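Local coordinates for protein endo-1,4-beta-xylanase 1 (Hypocrea jecorina, PDB 1XYN) that hydrolyses internal beta-1,4-xylosidic linkages in the main chain of xylan, releasing xylooligosaccharides and xylose, at residues T60-V65 with Y77-N82. Residues are numbered along the deposited sequence; the frame is centred on the assembly and turned at random.
Sequences TGLLSV and YIMEDN. With CA (calcium ion), chain B.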
loop_
_atom_site.group_PDB
_atom_site.type_symbol
_atom_site.label_atom_id
_atom_site.label_comp_id
_atom_site.label_asym_id
_atom_site.label_seq_id
_atom_site.Cartn_x
_atom_site.Cartn_y
_atom_site.Cartn_z
ATOM N N THR A 60 3.465 14.796 -6.019
ATOM C CA THR A 60 2.219 14.359 -6.654
ATOM C C THR A 60 0.984 14.917 -5.941
ATOM O O THR A 60 0.888 14.843 -4.713
ATOM C CB THR A 60 2.095 12.820 -6.642
ATOM O OG1 THR A 60 3.269 12.242 -7.223
ATOM C CG2 THR A 60 0.860 12.366 -7.421
ATOM N N GLY A 61 0.033 15.425 -6.723
ATOM C CA GLY A 61 -1.195 15.972 -6.170
ATOM C C GLY A 61 -2.368 15.696 -7.095
ATOM O O GLY A 61 -2.282 15.957 -8.297
ATOM N N LEU A 62 -3.467 15.181 -6.541
ATOM C CA LEU A 62 -4.658 14.854 -7.327
ATOM C C LEU A 62 -5.950 15.389 -6.711
ATOM O O LEU A 62 -6.165 15.255 -5.505
ATOM C CB LEU A 62 -4.810 13.327 -7.447
ATOM C CG LEU A 62 -3.593 12.393 -7.454
ATOM C CD1 LEU A 62 -4.055 10.937 -7.432
ATOM C CD2 LEU A 62 -2.726 12.658 -8.667
ATOM N N LEU A 63 -6.790 16.022 -7.528
ATOM C CA LEU A 63 -8.094 16.509 -7.072
ATOM C C LEU A 63 -9.114 15.661 -7.840
ATOM O O LEU A 63 -9.191 15.735 -9.069
ATOM C CB LEU A 63 -8.277 17.996 -7.389
ATOM C CG LEU A 63 -9.627 18.612 -6.979
ATOM C CD1 LEU A 63 -9.849 18.480 -5.467
ATOM C CD2 LEU A 63 -9.689 20.071 -7.416
ATOM N N SER A 64 -9.895 14.855 -7.131
ATOM C CA SER A 64 -10.840 13.994 -7.818
ATOM C C SER A 64 -11.997 13.459 -7.005
ATOM O O SER A 64 -11.963 13.450 -5.777
ATOM C CB SER A 64 -10.089 12.780 -8.371
ATOM O OG SER A 64 -9.565 11.968 -7.328
ATOM N N VAL A 65 -13.042 13.036 -7.712
ATOM C CA VAL A 65 -14.169 12.401 -7.058
ATOM C C VAL A 65 -13.555 11.021 -6.855
ATOM O O VAL A 65 -12.958 10.464 -7.781
ATOM C CB VAL A 65 -15.422 12.323 -7.973
ATOM C CG1 VAL A 65 -16.498 11.450 -7.322
ATOM C CG2 VAL A 65 -15.982 13.741 -8.248
ATOM N N TYR A 77 -11.627 6.623 -9.453
ATOM C CA TYR A 77 -11.234 8.024 -9.416
ATOM C C TYR A 77 -11.748 8.692 -10.672
ATOM O O TYR A 77 -11.823 8.076 -11.732
ATOM C CB TYR A 77 -9.706 8.206 -9.455
ATOM C CG TYR A 77 -8.898 7.694 -8.282
ATOM C CD1 TYR A 77 -8.832 6.333 -8.003
ATOM C CD2 TYR A 77 -8.128 8.568 -7.505
ATOM C CE1 TYR A 77 -8.026 5.846 -6.996
ATOM C CE2 TYR A 77 -7.312 8.093 -6.487
ATOM C CZ TYR A 77 -7.267 6.721 -6.241
ATOM O OH TYR A 77 -6.465 6.202 -5.252
ATOM N N ILE A 78 -12.076 9.969 -10.540
ATOM C CA ILE A 78 -12.517 10.790 -11.650
ATOM C C ILE A 78 -11.721 12.052 -11.383
ATOM O O ILE A 78 -12.180 12.960 -10.681
ATOM C CB ILE A 78 -14.033 11.076 -11.630
ATOM C CG1 ILE A 78 -14.811 9.772 -11.846
ATOM C CG2 ILE A 78 -14.386 12.074 -12.739
ATOM C CD1 ILE A 78 -16.291 9.873 -11.563
ATOM N N MET A 79 -10.471 12.024 -11.839
ATOM C CA MET A 79 -9.538 13.124 -11.654
ATOM C C MET A 79 -9.866 14.344 -12.474
ATOM O O MET A 79 -9.929 14.271 -13.693
ATOM C CB MET A 79 -8.119 12.661 -11.969
ATOM C CG MET A 79 -7.508 11.806 -10.894
ATOM S SD MET A 79 -5.953 11.086 -11.415
ATOM C CE MET A 79 -6.202 9.409 -10.842
ATOM N N GLU A 80 -10.082 15.457 -11.787
ATOM C CA GLU A 80 -10.390 16.719 -12.432
ATOM C C GLU A 80 -9.116 17.512 -12.564
ATOM O O GLU A 80 -9.006 18.439 -13.375
ATOM C CB GLU A 80 -11.419 17.499 -11.610
ATOM C CG GLU A 80 -12.741 16.759 -11.450
ATOM C CD GLU A 80 -13.445 16.551 -12.777
ATOM O OE1 GLU A 80 -13.747 17.557 -13.444
ATOM O OE2 GLU A 80 -13.706 15.388 -13.151
ATOM N N ASP A 81 -8.122 17.073 -11.805
ATOM C CA ASP A 81 -6.828 17.707 -11.789
ATOM C C ASP A 81 -5.804 16.751 -11.218
ATOM O O ASP A 81 -6.126 15.917 -10.373
ATOM C CB ASP A 81 -6.916 18.952 -10.928
ATOM C CG ASP A 81 -5.725 19.840 -11.061
ATOM O OD1 ASP A 81 -4.952 19.723 -12.038
ATOM O OD2 ASP A 81 -5.583 20.668 -10.151
ATOM N N ASN A 82 -4.573 16.863 -11.702
ATOM C CA ASN A 82 -3.477 16.013 -11.254
ATOM C C ASN A 82 -2.130 16.590 -11.680
ATOM O O ASN A 82 -2.020 17.240 -12.733
ATOM C CB ASN A 82 -3.627 14.571 -11.773
ATOM C CG ASN A 82 -3.378 14.439 -13.279
ATOM O OD1 ASN A 82 -2.378 13.847 -13.700
ATOM N ND2 ASN A 82 -4.302 14.959 -14.093
HETATM CA CA CA B . -3.857 22.319 -11.285
#
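L63 sits opposite two residues: its carbonyl O accepts hydrogen bonds from both the N of E80, at 2.9 Å, and the N of D81, at 3.2 Å. E80 N comes in almost straight on the carbonyl, whereas D81 N lies in its plane at a more bent N-H angle of 139°. The return bond runs from L63 N to D81 O, and V65 and I78 exchange a second pair of backbone bonds. E80 is the extra residue, and the 77-82 chain turns a corner there, the register slipping by one between L63 and S64.

The D81 side chain leads outward: its CB packs on the CB of L63 at 3.9 Å, on the face that also carries V65 and I78 and where F54 touches both L63 and D81. Chi1 of -168° sets CG anti to the backbone N and carries the carboxylate away from L63 to the calcium ion, which OD2 binds at 2.6 Å; H83 supplies another ligand. OD1 also lies 2.9 Å from the ion and takes a weak hydrogen bond from the N of N82.

The other face is tight at S64. Its CB presses on the CA of M79 at 3.3 Å and lies alongside M79 CG, while OG reaches CD2 of the Y77 ring at 3.7 Å. L62 places CD1 loosely against Y77 and M79, and CD2 3.8 Å from the CB of N82. At the corner, E80 spends its buried carboxylate on a salt bridge to R132 and a bond to the hydroxyl of Y102.

The double-donor pattern at L63 defines a classic beta bulge within a beta hairpin of the GH11 jelly roll, joining a calcium site to the substrate cleft, where Y77 OH bonds E164, the predicted proton donor.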